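Long-range contact in uncharacterized protein (Bacteroides eggerthii DSM 20697, PDB 4ECO), which is of unknown function but, as a leucine-rich repeat protein, probably binds other proteins through its curved solenoid: residues A[502-514]-A[525-537]. Sequence-based numbering, arbitrary orientation.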
ATOM      1  N   LYS A 502      29.693 -11.467  16.972  1.00 46.57           N
ATOM      2  CA  LYS A 502      29.230 -12.307  18.070  1.00 47.21           C
ATOM      3  C   LYS A 502      27.743 -12.285  18.292  1.00 49.80           C
ATOM      4  O   LYS A 502      27.085 -11.261  18.132  1.00 48.62           O
ATOM      5  CB  LYS A 502      29.884 -11.868  19.397  1.00 51.47           C
ATOM      6  CG  LYS A 502      30.878 -12.856  19.982  1.00 69.21           C
ATOM      7  CD  LYS A 502      31.789 -12.180  21.022  1.00 88.64           C
ATOM      8  CE  LYS A 502      32.807 -11.215  20.425  1.00107.01           C
ATOM      9  NZ  LYS A 502      33.618 -10.531  21.470  1.00119.98           N
ATOM     10  N   LEU A 503      27.241 -13.426  18.764  1.00 47.07           N
ATOM     11  CA  LEU A 503      25.877 -13.574  19.225  1.00 46.32           C
ATOM     12  C   LEU A 503      25.965 -13.862  20.748  1.00 54.23           C
ATOM     13  O   LEU A 503      26.873 -13.327  21.402  1.00 56.81           O
ATOM     14  CB  LEU A 503      25.078 -14.624  18.423  1.00 45.01           C
ATOM     15  CG  LEU A 503      24.839 -14.350  16.913  1.00 47.33           C
ATOM     16  CD1 LEU A 503      23.886 -15.359  16.350  1.00 45.88           C
ATOM     17  CD2 LEU A 503      24.283 -12.943  16.639  1.00 46.63           C
ATOM     18  N   SER A 504      25.031 -14.645  21.318  1.00 49.88           N
ATOM     19  CA  SER A 504      24.948 -14.996  22.743  1.00 49.44           C
ATOM     20  C   SER A 504      24.142 -16.245  22.885  1.00 54.53           C
ATOM     21  O   SER A 504      23.582 -16.718  21.891  1.00 53.65           O
ATOM     22  CB  SER A 504      24.321 -13.867  23.559  1.00 53.76           C
ATOM     23  OG  SER A 504      23.065 -13.471  23.023  1.00 71.52           O
ATOM     24  N   ASP A 505      24.029 -16.779  24.113  1.00 52.76           N
ATOM     25  CA  ASP A 505      23.259 -18.000  24.357  1.00 51.81           C
ATOM     26  C   ASP A 505      21.766 -17.711  24.319  1.00 52.73           C
ATOM     27  O   ASP A 505      20.952 -18.621  24.509  1.00 52.25           O
ATOM     28  CB  ASP A 505      23.672 -18.644  25.673  1.00 54.88           C
ATOM     29  CG  ASP A 505      25.019 -19.315  25.584  1.00 64.68           C
ATOM     30  OD1 ASP A 505      25.761 -19.046  24.591  1.00 64.04           O
ATOM     31  OD2 ASP A 505      25.355 -20.085  26.511  1.00 71.42           O
ATOM     32  N   ASP A 506      21.418 -16.446  24.001  1.00 47.25           N
ATOM     33  CA  ASP A 506      20.060 -15.983  23.767  1.00 46.85           C
ATOM     34  C   ASP A 506      19.471 -16.663  22.552  1.00 51.21           C
ATOM     35  O   ASP A 506      18.265 -16.591  22.357  1.00 51.67           O
ATOM     36  CB  ASP A 506      20.031 -14.450  23.535  1.00 48.38           C
ATOM     37  CG  ASP A 506      20.178 -13.548  24.743  1.00 57.79           C
ATOM     38  OD1 ASP A 506      20.388 -14.078  25.867  1.00 60.75           O
ATOM     39  OD2 ASP A 506      20.083 -12.309  24.572  1.00 52.82           O
ATOM     40  N   PHE A 507      20.310 -17.243  21.679  1.00 47.17           N
ATOM     41  CA  PHE A 507      19.834 -17.851  20.439  1.00 46.23           C
ATOM     42  C   PHE A 507      19.605 -19.385  20.587  1.00 52.66           C
ATOM     43  O   PHE A 507      18.975 -20.001  19.726  1.00 52.87           O
ATOM     44  CB  PHE A 507      20.811 -17.524  19.321  1.00 47.39           C
ATOM     45  CG  PHE A 507      20.734 -16.058  18.934  1.00 49.17           C
ATOM     46  CD1 PHE A 507      21.529 -15.107  19.572  1.00 52.34           C
ATOM     47  CD2 PHE A 507      19.859 -15.627  17.936  1.00 50.79           C
ATOM     48  CE1 PHE A 507      21.445 -13.760  19.221  1.00 53.45           C
ATOM     49  CE2 PHE A 507      19.788 -14.278  17.575  1.00 52.85           C
ATOM     50  CZ  PHE A 507      20.570 -13.354  18.226  1.00 51.24           C
ATOM     51  N   ARG A 508      20.021 -19.966  21.722  1.00 49.46           N
ATOM     52  CA  ARG A 508      19.811 -21.376  22.025  1.00 49.52           C
ATOM     53  C   ARG A 508      18.308 -21.628  22.301  1.00 53.28           C
ATOM     54  O   ARG A 508      17.558 -20.682  22.558  1.00 54.01           O
ATOM     55  CB  ARG A 508      20.698 -21.797  23.212  1.00 50.92           C
ATOM     56  CG  ARG A 508      22.183 -21.562  22.919  1.00 59.07           C
ATOM     57  CD  ARG A 508      23.124 -21.986  24.029  1.00 59.18           C
ATOM     58  NE  ARG A 508      23.015 -23.404  24.386  1.00 68.14           N
ATOM     59  CZ  ARG A 508      23.517 -24.407  23.668  1.00 84.00           C
ATOM     60  NH1 ARG A 508      24.119 -24.167  22.503  1.00 70.81           N
ATOM     61  NH2 ARG A 508      23.392 -25.660  24.087  1.00 68.93           N
ATOM     62  N   ALA A 509      17.869 -22.894  22.217  1.00 48.82           N
ATOM     63  CA  ALA A 509      16.471 -23.310  22.380  1.00 47.91           C
ATOM     64  C   ALA A 509      15.869 -22.923  23.765  1.00 54.84           C
ATOM     65  O   ALA A 509      14.643 -22.980  23.949  1.00 55.99           O
ATOM     66  CB  ALA A 509      16.376 -24.800  22.181  1.00 48.14           C
ATOM     67  N   THR A 510      16.727 -22.507  24.723  1.00 49.85           N
ATOM     68  CA  THR A 510      16.305 -22.094  26.061  1.00 49.83           C
ATOM     69  C   THR A 510      15.493 -20.781  26.027  1.00 53.76           C
ATOM     70  O   THR A 510      14.695 -20.520  26.928  1.00 53.17           O
ATOM     71  CB  THR A 510      17.522 -21.919  26.966  1.00 55.38           C
ATOM     72  OG1 THR A 510      18.374 -20.871  26.456  1.00 58.26           O
ATOM     73  CG2 THR A 510      18.276 -23.207  27.175  1.00 49.23           C
ATOM     74  N   THR A 511      15.721 -19.941  25.014  1.00 50.94           N
ATOM     75  CA  THR A 511      15.022 -18.661  24.929  1.00 51.25           C
ATOM     76  C   THR A 511      14.187 -18.628  23.613  1.00 51.60           C
ATOM     77  O   THR A 511      13.024 -18.199  23.649  1.00 50.31           O
ATOM     78  CB  THR A 511      16.025 -17.489  25.057  1.00 63.80           C
ATOM     79  OG1 THR A 511      16.703 -17.364  23.831  1.00 73.02           O
ATOM     80  CG2 THR A 511      17.067 -17.688  26.187  1.00 59.55           C
ATOM     81  N   LEU A 512      14.771 -19.148  22.489  1.00 45.07           N
ATOM     82  CA  LEU A 512      14.184 -19.267  21.138  1.00 41.67           C
ATOM     83  C   LEU A 512      13.881 -20.746  20.779  1.00 47.34           C
ATOM     84  O   LEU A 512      14.529 -21.305  19.878  1.00 47.52           O
ATOM     85  CB  LEU A 512      15.149 -18.675  20.085  1.00 39.49           C
ATOM     86  CG  LEU A 512      15.528 -17.217  20.152  1.00 41.14           C
ATOM     87  CD1 LEU A 512      16.424 -16.874  18.998  1.00 39.25           C
ATOM     88  CD2 LEU A 512      14.308 -16.321  20.151  1.00 39.95           C
ATOM     89  N   PRO A 513      12.932 -21.422  21.472  1.00 45.39           N
ATOM     90  CA  PRO A 513      12.707 -22.857  21.199  1.00 45.76           C
ATOM     91  C   PRO A 513      12.089 -23.190  19.844  1.00 50.09           C
ATOM     92  O   PRO A 513      12.124 -24.358  19.460  1.00 51.04           O
ATOM     93  CB  PRO A 513      11.723 -23.269  22.298  1.00 48.02           C
ATOM     94  CG  PRO A 513      11.050 -22.028  22.693  1.00 51.42           C
ATOM     95  CD  PRO A 513      12.081 -20.969  22.592  1.00 46.72           C
ATOM     96  N   TYR A 514      11.514 -22.203  19.142  1.00 46.71           N
ATOM     97  CA  TYR A 514      10.819 -22.469  17.894  1.00 46.35           C
ATOM     98  C   TYR A 514      11.437 -21.743  16.678  1.00 48.88           C
ATOM     99  O   TYR A 514      10.783 -21.668  15.635  1.00 47.38           O
ATOM    100  CB  TYR A 514       9.341 -22.082  18.052  1.00 48.31           C
ATOM    101  CG  TYR A 514       8.675 -22.888  19.138  1.00 52.40           C
ATOM    102  CD1 TYR A 514       8.398 -24.240  18.959  1.00 55.49           C
ATOM    103  CD2 TYR A 514       8.377 -22.319  20.368  1.00 53.97           C
ATOM    104  CE1 TYR A 514       7.817 -24.998  19.971  1.00 58.02           C
ATOM    105  CE2 TYR A 514       7.801 -23.067  21.388  1.00 56.18           C
ATOM    106  CZ  TYR A 514       7.516 -24.407  21.186  1.00 66.63           C
ATOM    107  OH  TYR A 514       6.958 -25.153  22.203  1.00 72.66           O
ATOM    108  N   PHE A 525      31.633 -12.502  11.158  1.00 45.44           N
ATOM    109  CA  PHE A 525      31.984 -13.653  11.984  1.00 45.61           C
ATOM    110  C   PHE A 525      33.254 -14.311  11.508  1.00 51.39           C
ATOM    111  O   PHE A 525      33.383 -14.594  10.311  1.00 51.85           O
ATOM    112  CB  PHE A 525      30.848 -14.710  11.984  1.00 45.60           C
ATOM    113  CG  PHE A 525      29.609 -14.264  12.714  1.00 45.07           C
ATOM    114  CD1 PHE A 525      29.525 -14.364  14.107  1.00 47.38           C
ATOM    115  CD2 PHE A 525      28.538 -13.705  12.022  1.00 43.13           C
ATOM    116  CE1 PHE A 525      28.384 -13.918  14.793  1.00 46.96           C
ATOM    117  CE2 PHE A 525      27.409 -13.248  12.705  1.00 45.11           C
ATOM    118  CZ  PHE A 525      27.334 -13.362  14.082  1.00 44.75           C
ATOM    119  N   SER A 526      34.174 -14.569  12.448  1.00 48.26           N
ATOM    120  CA  SER A 526      35.411 -15.330  12.219  1.00 49.35           C
ATOM    121  C   SER A 526      35.304 -16.665  12.977  1.00 52.83           C
ATOM    122  O   SER A 526      35.873 -17.682  12.539  1.00 53.18           O
ATOM    123  CB  SER A 526      36.635 -14.535  12.634  1.00 55.17           C
ATOM    124  OG  SER A 526      36.376 -13.933  13.888  1.00 72.17           O
ATOM    125  N   LYS A 527      34.513 -16.641  14.088  1.00 47.68           N
ATOM    126  CA  LYS A 527      34.118 -17.764  14.938  1.00 47.93           C
ATOM    127  C   LYS A 527      32.661 -18.042  14.681  1.00 51.10           C
ATOM    128  O   LYS A 527      31.832 -17.141  14.862  1.00 51.98           O
ATOM    129  CB  LYS A 527      34.370 -17.469  16.435  1.00 52.56           C
ATOM    130  CG  LYS A 527      34.169 -18.700  17.341  1.00 76.59           C
ATOM    131  CD  LYS A 527      33.667 -18.359  18.743  1.00 95.86           C
ATOM    132  CE  LYS A 527      34.759 -17.976  19.739  1.00115.96           C
ATOM    133  NZ  LYS A 527      35.566 -19.149  20.199  1.00128.28           N
ATOM    134  N   PHE A 528      32.333 -19.274  14.276  1.00 45.41           N
ATOM    135  CA  PHE A 528      30.975 -19.644  13.913  1.00 43.75           C
ATOM    136  C   PHE A 528      29.948 -19.449  15.063  1.00 47.57           C
ATOM    137  O   PHE A 528      30.092 -20.047  16.132  1.00 46.78           O
ATOM    138  CB  PHE A 528      30.904 -21.097  13.417  1.00 45.49           C
ATOM    139  CG  PHE A 528      29.719 -21.322  12.498  1.00 45.73           C
ATOM    140  CD1 PHE A 528      28.435 -21.480  13.014  1.00 48.23           C
ATOM    141  CD2 PHE A 528      29.881 -21.319  11.117  1.00 45.38           C
ATOM    142  CE1 PHE A 528      27.342 -21.623  12.163  1.00 48.19           C
ATOM    143  CE2 PHE A 528      28.795 -21.468  10.275  1.00 47.18           C
ATOM    144  CZ  PHE A 528      27.536 -21.636  10.802  1.00 46.13           C
ATOM    145  N   PRO A 529      28.868 -18.656  14.822  1.00 44.60           N
ATOM    146  CA  PRO A 529      27.818 -18.517  15.848  1.00 44.71           C
ATOM    147  C   PRO A 529      26.952 -19.783  15.857  1.00 47.90           C
ATOM    148  O   PRO A 529      25.976 -19.908  15.108  1.00 47.06           O
ATOM    149  CB  PRO A 529      27.053 -17.263  15.409  1.00 45.62           C
ATOM    150  CG  PRO A 529      27.232 -17.214  13.930  1.00 48.94           C
ATOM    151  CD  PRO A 529      28.529 -17.896  13.595  1.00 45.16           C
ATOM    152  N   THR A 530      27.366 -20.756  16.664  1.00 43.38           N
ATOM    153  CA  THR A 530      26.695 -22.045  16.717  1.00 42.82           C
ATOM    154  C   THR A 530      25.392 -21.992  17.535  1.00 48.83           C
ATOM    155  O   THR A 530      24.572 -22.897  17.399  1.00 48.41           O
ATOM    156  CB  THR A 530      27.656 -23.111  17.298  1.00 45.06           C
ATOM    157  OG1 THR A 530      28.136 -22.679  18.574  1.00 51.08           O
ATOM    158  CG2 THR A 530      28.851 -23.400  16.386  1.00 33.37           C
ATOM    159  N   GLN A 531      25.203 -20.963  18.392  1.00 47.33           N
ATOM    160  CA  GLN A 531      24.059 -20.838  19.312  1.00 47.52           C
ATOM    161  C   GLN A 531      22.696 -21.058  18.607  1.00 52.10           C
ATOM    162  O   GLN A 531      21.921 -21.860  19.138  1.00 52.08           O
ATOM    163  CB  GLN A 531      24.045 -19.491  20.059  1.00 48.47           C
ATOM    164  CG  GLN A 531      25.307 -19.182  20.839  1.00 43.48           C
ATOM    165  CD  GLN A 531      26.297 -18.342  20.071  1.00 64.53           C
ATOM    166  OE1 GLN A 531      26.487 -18.495  18.860  1.00 57.07           O
ATOM    167  NE2 GLN A 531      26.989 -17.449  20.772  1.00 63.03           N
ATOM    168  N   PRO A 532      22.377 -20.440  17.428  1.00 48.22           N
ATOM    169  CA  PRO A 532      21.053 -20.689  16.816  1.00 47.54           C
ATOM    170  C   PRO A 532      20.863 -22.133  16.311  1.00 50.84           C
ATOM    171  O   PRO A 532      19.729 -22.511  15.990  1.00 52.50           O
ATOM    172  CB  PRO A 532      21.004 -19.690  15.639  1.00 48.36           C
ATOM    173  CG  PRO A 532      22.049 -18.669  15.936  1.00 51.99           C
ATOM    174  CD  PRO A 532      23.126 -19.431  16.647  1.00 48.92           C
ATOM    175  N   LEU A 533      21.933 -22.950  16.288  1.00 44.84           N
ATOM    176  CA  LEU A 533      21.860 -24.350  15.829  1.00 42.97           C
ATOM    177  C   LEU A 533      21.298 -25.294  16.907  1.00 49.74           C
ATOM    178  O   LEU A 533      21.018 -26.444  16.599  1.00 48.56           O
ATOM    179  CB  LEU A 533      23.236 -24.864  15.357  1.00 41.17           C
ATOM    180  CG  LEU A 533      23.914 -24.010  14.296  1.00 41.14           C
ATOM    181  CD1 LEU A 533      25.302 -24.535  13.984  1.00 41.15           C
ATOM    182  CD2 LEU A 533      23.052 -23.879  13.058  1.00 36.38           C
ATOM    183  N   ASN A 534      21.081 -24.793  18.140  1.00 51.21           N
ATOM    184  CA  ASN A 534      20.547 -25.546  19.295  1.00 53.22           C
ATOM    185  C   ASN A 534      19.050 -25.864  19.115  1.00 57.44           C
ATOM    186  O   ASN A 534      18.528 -26.784  19.738  1.00 58.60           O
ATOM    187  CB  ASN A 534      20.763 -24.732  20.585  1.00 58.00           C
ATOM    188  CG  ASN A 534      20.570 -25.502  21.870  1.00 76.51           C
ATOM    189  OD1 ASN A 534      19.807 -25.099  22.761  1.00 70.04           O
ATOM    190  ND2 ASN A 534      21.271 -26.618  22.004  1.00 65.85           N
ATOM    191  N   SER A 535      18.370 -25.113  18.254  1.00 53.56           N
ATOM    192  CA  SER A 535      16.960 -25.289  17.949  1.00 52.72           C
ATOM    193  C   SER A 535      16.700 -26.625  17.232  1.00 57.67           C
ATOM    194  O   SER A 535      17.444 -27.014  16.309  1.00 57.99           O
ATOM    195  CB  SER A 535      16.474 -24.132  17.085  1.00 54.05           C
ATOM    196  OG  SER A 535      15.181 -24.400  16.573  1.00 62.81           O
ATOM    197  N   SER A 536      15.622 -27.309  17.655  1.00 52.13           N
ATOM    198  CA  SER A 536      15.189 -28.548  17.029  1.00 50.84           C
ATOM    199  C   SER A 536      14.255 -28.255  15.850  1.00 52.34           C
ATOM    200  O   SER A 536      13.940 -29.167  15.095  1.00 52.82           O
ATOM    201  CB  SER A 536      14.488 -29.434  18.051  1.00 55.66           C
ATOM    202  OG  SER A 536      13.204 -28.927  18.376  1.00 69.19           O
ATOM    203  N   THR A 537      13.807 -26.986  15.696  1.00 46.60           N
ATOM    204  CA  THR A 537      12.849 -26.542  14.666  1.00 44.63           C
ATOM    205  C   THR A 537      13.498 -25.801  13.480  1.00 45.91           C
ATOM    206  O   THR A 537      12.848 -25.664  12.437  1.00 44.56           O
ATOM    207  CB  THR A 537      11.797 -25.617  15.291  1.00 48.53           C
ATOM    208  OG1 THR A 537      12.473 -24.602  16.018  1.00 51.54           O
ATOM    209  CG2 THR A 537      10.864 -26.343  16.222  1.00 44.51           C
TER
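Leu503 of 502-514 packs into an apolar nest formed by Phe525, Pro529 and Pro532 of 525-537, where successive turns of a leucine-rich repeat solenoid stack. Both segments are convex-side loops, each with a short 3-10 turn, joining strands 492-494, 517-519 and 540-542 of the parallel ribbon. With CG anti to its carbonyl carbon (chi1 -63°), Leu503 sends CD1 to 3.8 Å from Pro529 CB and sets CG 3.9 Å from Phe525 CZ. Pro532 CG lies 3.8 Å from Phe507 CB, while the Phe507 ring reaches back to Ile493. Gln531, its chain bent at chi2 (95°), lays its aliphatic part along the Ser504 carbonyl.

The polar half centres on Asn534. Its amide stacks on one face of the Arg508 guanidinium, the planes 26° apart and Asn534 CG 3.5 Å above the guanidinium plane. A leucine in place of Arg508 would probably leave that amide face without its flat cationic partner. Farther along, Ser535 OG accepts from Thr537 N in an ST turn, and Ser535 OG and Thr537 OG1 both hydrogen-bond to the Leu515 carbonyl. The Asn534 amide is anchored too: Ala509 N donates to Asn534 OD1 at 3.0 Å, approaching a lone pair within the side-chain amide plane.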